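Local coordinates for protein carbonic anhydrase (Neosartorya fumigata, PDB 6LAC) that probably catalyses the reversible hydration of carbon dioxide to hydrogencarbonate and a proton, as a zinc-dependent carbonic anhydrase of the beta class, at residues 9-13 / 136-140; 143-147 / 162-166. The protein carries 1 engineered substitution. One frame throughout, in Å; residues are numbered along the deposited sequence.

Contact 1: residues 9-13 / 136-140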
loop_
_atom_site.group_PDB
_atom_site.type_symbol
_atom_site.label_atom_id
_atom_site.label_comp_id
_atom_site.label_asym_id
_atom_site.label_seq_id
_atom_site.Cartn_x
_atom_site.Cartn_y
_atom_site.Cartn_z
ATOM N N TYR A 9 -10.141 25.214 -4.777
ATOM C CA TYR A 9 -10.628 23.808 -4.969
ATOM C C TYR A 9 -11.998 23.655 -4.312
ATOM O O TYR A 9 -12.229 24.349 -3.315
ATOM C CB TYR A 9 -9.618 22.793 -4.399
ATOM C CG TYR A 9 -9.470 22.674 -2.885
ATOM C CD1 TYR A 9 -8.476 23.357 -2.186
ATOM C CD2 TYR A 9 -10.244 21.784 -2.145
ATOM C CE1 TYR A 9 -8.284 23.203 -0.816
ATOM C CE2 TYR A 9 -10.062 21.616 -0.772
ATOM C CZ TYR A 9 -9.078 22.322 -0.104
ATOM O OH TYR A 9 -8.922 22.192 1.244
ATOM N N GLN A 10 -12.872 22.790 -4.818
ATOM C CA GLN A 10 -14.102 22.383 -4.095
ATOM C C GLN A 10 -14.175 20.856 -3.959
ATOM O O GLN A 10 -13.469 20.155 -4.719
ATOM C CB GLN A 10 -15.336 22.984 -4.769
ATOM C CG GLN A 10 -15.782 22.259 -6.028
ATOM C CD GLN A 10 -16.788 23.077 -6.803
ATOM O OE1 GLN A 10 -16.952 22.913 -8.011
ATOM N NE2 GLN A 10 -17.459 23.981 -6.106
ATOM N N LEU A 11 -15.027 20.370 -3.051
ATOM C CA LEU A 11 -15.275 18.939 -2.768
ATOM C C LEU A 11 -16.585 18.589 -3.450
ATOM O O LEU A 11 -17.626 19.228 -3.103
ATOM C CB LEU A 11 -15.400 18.676 -1.263
ATOM C CG LEU A 11 -14.122 18.680 -0.434
ATOM C CD1 LEU A 11 -13.224 17.521 -0.822
ATOM C CD2 LEU A 11 -13.395 19.998 -0.579
ATOM N N GLN A 12 -16.559 17.649 -4.381
ATOM C CA GLN A 12 -17.781 17.185 -5.080
ATOM C C GLN A 12 -18.043 15.757 -4.656
ATOM O O GLN A 12 -17.211 14.884 -4.917
ATOM C CB GLN A 12 -17.617 17.290 -6.594
ATOM C CG GLN A 12 -18.739 16.603 -7.361
ATOM C CD GLN A 12 -18.832 17.086 -8.787
ATOM O OE1 GLN A 12 -19.133 18.247 -9.056
ATOM N NE2 GLN A 12 -18.529 16.200 -9.722
ATOM N N PRO A 13 -19.187 15.476 -3.990
ATOM C CA PRO A 13 -19.568 14.110 -3.659
ATOM C C PRO A 13 -19.511 13.227 -4.910
ATOM O O PRO A 13 -20.021 13.667 -5.931
ATOM C CB PRO A 13 -21.012 14.235 -3.124
ATOM C CG PRO A 13 -21.102 15.669 -2.657
ATOM C CD PRO A 13 -20.185 16.472 -3.548
ATOM N N GLU A 136 -7.039 17.452 2.930
ATOM C CA GLU A 136 -7.427 17.917 1.575
ATOM C C GLU A 136 -6.231 18.552 0.890
ATOM O O GLU A 136 -5.997 18.307 -0.316
ATOM C CB GLU A 136 -8.584 18.928 1.675
ATOM C CG GLU A 136 -9.862 18.334 2.224
ATOM C CD GLU A 136 -10.919 19.310 2.706
ATOM O OE1 GLU A 136 -10.648 20.518 2.599
ATOM O OE2 GLU A 136 -11.973 18.838 3.216
ATOM N N LEU A 137 -5.528 19.418 1.592
ATOM C CA LEU A 137 -4.379 20.122 1.021
ATOM C C LEU A 137 -3.329 19.111 0.610
ATOM O O LEU A 137 -2.619 19.312 -0.385
ATOM C CB LEU A 137 -3.829 21.180 1.980
ATOM C CG LEU A 137 -4.744 22.403 2.175
ATOM C CD1 LEU A 137 -4.368 23.122 3.440
ATOM C CD2 LEU A 137 -4.638 23.345 0.985
ATOM N N ASN A 138 -3.091 18.086 1.428
ATOM C CA ASN A 138 -2.088 17.057 1.086
ATOM C C ASN A 138 -2.501 16.380 -0.226
ATOM O O ASN A 138 -1.643 16.145 -1.061
ATOM C CB ASN A 138 -1.908 16.102 2.247
ATOM C CG ASN A 138 -0.869 15.055 2.004
ATOM O OD1 ASN A 138 0.253 15.398 1.660
ATOM N ND2 ASN A 138 -1.277 13.794 2.194
ATOM N N VAL A 139 -3.761 16.022 -0.366
ATOM C CA VAL A 139 -4.215 15.398 -1.649
ATOM C C VAL A 139 -3.932 16.352 -2.804
ATOM O O VAL A 139 -3.303 15.926 -3.788
ATOM C CB VAL A 139 -5.690 15.008 -1.620
ATOM C CG1 VAL A 139 -6.119 14.503 -2.988
ATOM C CG2 VAL A 139 -5.967 13.925 -0.569
ATOM N N LEU A 140 -4.276 17.620 -2.661
ATOM C CA LEU A 140 -4.078 18.571 -3.788
ATOM C C LEU A 140 -2.610 18.661 -4.107
ATOM O O LEU A 140 -2.251 18.642 -5.299
ATOM C CB LEU A 140 -4.643 19.912 -3.381
ATOM C CG LEU A 140 -6.158 20.033 -3.377
ATOM C CD1 LEU A 140 -6.552 21.362 -2.736
ATOM C CD2 LEU A 140 -6.742 19.902 -4.774
#

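Contact 2: residues 143-147 / 162-166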
loop_
_atom_site.group_PDB
_atom_site.type_symbol
_atom_site.label_atom_id
_atom_site.label_comp_id
_atom_site.label_asym_id
_atom_site.label_seq_id
_atom_site.Cartn_x
_atom_site.Cartn_y
_atom_site.Cartn_z
ATOM N N VAL A 143 -1.309 15.466 -5.843
ATOM C CA VAL A 143 -1.725 15.432 -7.271
ATOM C C VAL A 143 -0.844 16.363 -8.128
ATOM O O VAL A 143 -0.317 15.908 -9.150
ATOM C CB VAL A 143 -3.205 15.791 -7.360
ATOM C CG1 VAL A 143 -3.587 16.053 -8.827
ATOM C CG2 VAL A 143 -4.055 14.711 -6.731
ATOM N N HIS A 144 -0.635 17.573 -7.632
ATOM C CA HIS A 144 0.139 18.560 -8.425
ATOM C C HIS A 144 1.575 18.072 -8.558
ATOM O O HIS A 144 2.164 18.073 -9.652
ATOM C CB HIS A 144 0.077 19.922 -7.756
ATOM C CG HIS A 144 1.014 20.905 -8.367
ATOM N ND1 HIS A 144 0.754 21.448 -9.612
ATOM C CD2 HIS A 144 2.227 21.353 -7.976
ATOM C CE1 HIS A 144 1.758 22.241 -9.961
ATOM N NE2 HIS A 144 2.678 22.208 -8.968
ATOM N N SER A 145 2.168 17.595 -7.489
ATOM C CA SER A 145 3.557 17.118 -7.459
ATOM C C SER A 145 3.694 15.936 -8.408
ATOM O O SER A 145 4.674 15.891 -9.195
ATOM C CB SER A 145 3.987 16.737 -6.067
ATOM O OG SER A 145 5.278 16.185 -6.108
ATOM N N LEU A 146 2.746 14.996 -8.396
ATOM C CA LEU A 146 2.853 13.802 -9.234
ATOM C C LEU A 146 2.728 14.208 -10.713
ATOM O O LEU A 146 3.427 13.630 -11.550
ATOM C CB LEU A 146 1.825 12.759 -8.812
ATOM C CG LEU A 146 2.085 11.391 -9.406
ATOM C CD1 LEU A 146 3.465 10.867 -9.033
ATOM C CD2 LEU A 146 0.975 10.448 -8.959
ATOM N N ARG A 147 1.917 15.182 -11.057
ATOM C CA ARG A 147 1.821 15.630 -12.479
ATOM C C ARG A 147 3.159 16.229 -12.940
ATOM O O ARG A 147 3.460 16.216 -14.162
ATOM C CB ARG A 147 0.732 16.676 -12.629
ATOM C CG ARG A 147 -0.676 16.173 -12.436
ATOM C CD ARG A 147 -1.710 17.210 -12.859
ATOM N NE ARG A 147 -3.054 16.765 -12.671
ATOM C CZ ARG A 147 -3.984 17.351 -11.956
ATOM N NH1 ARG A 147 -3.742 18.558 -11.445
ATOM N NH2 ARG A 147 -5.159 16.830 -11.822
ATOM N N ASN A 162 -4.479 10.729 -16.700
ATOM C CA ASN A 162 -5.136 11.689 -15.813
ATOM C C ASN A 162 -4.829 11.310 -14.365
ATOM O O ASN A 162 -4.871 10.106 -14.081
ATOM C CB ASN A 162 -6.638 11.729 -16.066
ATOM C CG ASN A 162 -7.018 12.481 -17.344
ATOM O OD1 ASN A 162 -6.689 13.637 -17.489
ATOM N ND2 ASN A 162 -7.688 11.792 -18.211
ATOM N N ILE A 163 -4.610 12.323 -13.561
ATOM C CA ILE A 163 -4.385 12.139 -12.096
ATOM C C ILE A 163 -5.511 12.850 -11.383
ATOM O O ILE A 163 -5.783 14.037 -11.702
ATOM C CB ILE A 163 -3.012 12.633 -11.669
ATOM C CG1 ILE A 163 -1.904 12.000 -12.517
ATOM C CG2 ILE A 163 -2.797 12.344 -10.177
ATOM C CD1 ILE A 163 -0.490 12.389 -12.140
ATOM N N TRP A 164 -6.171 12.189 -10.451
ATOM C CA TRP A 164 -7.399 12.661 -9.797
ATOM C C TRP A 164 -7.112 12.731 -8.299
ATOM O O TRP A 164 -6.378 11.854 -7.772
ATOM C CB TRP A 164 -8.558 11.738 -10.082
ATOM C CG TRP A 164 -8.765 11.459 -11.542
ATOM C CD1 TRP A 164 -8.355 10.362 -12.208
ATOM C CD2 TRP A 164 -9.409 12.333 -12.495
ATOM N NE1 TRP A 164 -8.747 10.439 -13.516
ATOM C CE2 TRP A 164 -9.342 11.652 -13.729
ATOM C CE3 TRP A 164 -9.945 13.630 -12.440
ATOM C CZ2 TRP A 164 -9.884 12.200 -14.906
ATOM C CZ3 TRP A 164 -10.476 14.161 -13.608
ATOM C CH2 TRP A 164 -10.434 13.451 -14.807
ATOM N N GLY A 165 -7.665 13.672 -7.579
ATOM C CA GLY A 165 -7.632 13.699 -6.113
ATOM C C GLY A 165 -8.990 13.450 -5.544
ATOM O O GLY A 165 -10.001 14.002 -6.046
ATOM N N MET A 166 -9.047 12.679 -4.472
ATOM C CA MET A 166 -10.301 12.598 -3.717
ATOM C C MET A 166 -9.996 12.437 -2.249
ATOM O O MET A 166 -8.851 12.174 -1.862
ATOM C CB MET A 166 -11.170 11.483 -4.212
ATOM C CG MET A 166 -10.549 10.188 -4.052
ATOM S SD MET A 166 -11.708 8.799 -4.243
ATOM C CE MET A 166 -12.659 8.850 -2.721
#

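Contact 1: residues 9-13 / 136-140
Tyr9 and Glu136 meet through a hydrogen bond in which Tyr9 OH donates to Glu136 OE1 at 2.8 Å. The acceptor uses its anti lone pair, the one turned from the other carboxylate oxygen, and OE1 lies at the edge of the phenol ring, near its plane. The two flat groups stand almost perpendicular, 83° between ring and carboxylate planes. A chi1 of 72° sets the Tyr9 ring between its own backbone N and carbonyl carbon, and from there it extends from the 9-13 segment to the helix segment 136-140. Glu136 answers with an extended chain, and its CB also lies 3.3 Å from Tyr9 OH, putting the aliphatic base of the glutamate next to the phenol oxygen.

The third large share of the buried surface belongs to Leu140, one turn further along the helix. Its CD1 methyl lies over one face of the Tyr9 ring in a CH-pi arrangement, although the modelled spacing is too tight to be taken literally. Leu137 adds a lighter apolar contact, CD2 to Tyr9 CE1 at 4.1 Å, and the tip of Leu11 approaches the carboxylate, CD2 to Glu136 CD at 4.2 Å.

The carboxylate is shared: OE2 is hydrogen-bonded to Tyr90 OH, so each oxygen has a tyrosine hydroxyl as partner. Glu136 thus joins Tyr9 to Tyr90, which lies in sequence between the zinc ligands His89 and Cys92, and the two hydroxyls would probably favour a charged carboxylate.

Contact 2: residues 143-147 / 162-166
Ile163 packs against Val143, Leu146 and Arg147 of the helix segment 143-147, and has the largest buried area of the ten residues. Its two branches go to different partners. CG1 is anti to the carbonyl carbon and carries CD1 to Leu146 and Arg147: Ile163 CD1 is 3.9 Å from Leu146 CG and 3.8 Å from Arg147 CG, the leucine crossing it at about a right angle. The other branch, CG2, faces Val143, 4.0 Å from Val143 CG1.

Packing against the strand backbone is the second kind. Val143 CG2 rests 3.8 Å from Gly165 CA and equally close to Trp164 O. Val143 and Gly165 also form the nearest CA pair of the two segments, at 6.3 Å, and the absence of a side chain on the glycine permits that closeness.

One hydrogen bond supplies the polar component. Arg147 runs extended from CG to NE, and its NH2 donates to Ile163 O at 2.9 Å. The bond is bent, with an N-H...O angle of 137°, and the donor is tilted 26° from the carbonyl plane. Val143 CG1 lies over the centre of one guanidinium face, so that the valine contacts both the arginine and Ile163.

Helix and strand run nearly antiparallel, 166° between the segment axes, which approach to 8.7 Å. Strand 162-169 pairs with 83-89 and with 174-178, and Val143 touches both Gly165 and Ile86 of strand 83-89, which places helix 127-148 against one face of the mixed sheet. Trp164, directed away from the helix, touches Pro20 and meets the ring of Trp21 on the other face.

Helix 127-148 is common to both contacts, with contact 1 on its middle portion and contact 2 nearer its C-terminal end; their centres are 11 Å apart. Both reach the same mixed sheet, through strand 11-13 at one outer position and strand 162-169 two places inward, with 174-178 between them. The two interfaces touch through Val139, whose CG1 is 3.6 Å from Gly165 CA. In sequence they come in series: contact 1 joins the N-terminal segment to the helix across 122 residues, and contact 2 then closes over only 14. Together they hold one helix to two strands of the sheet that also carries Cys34 and His89 at the ends of strands 29-34 and 83-89.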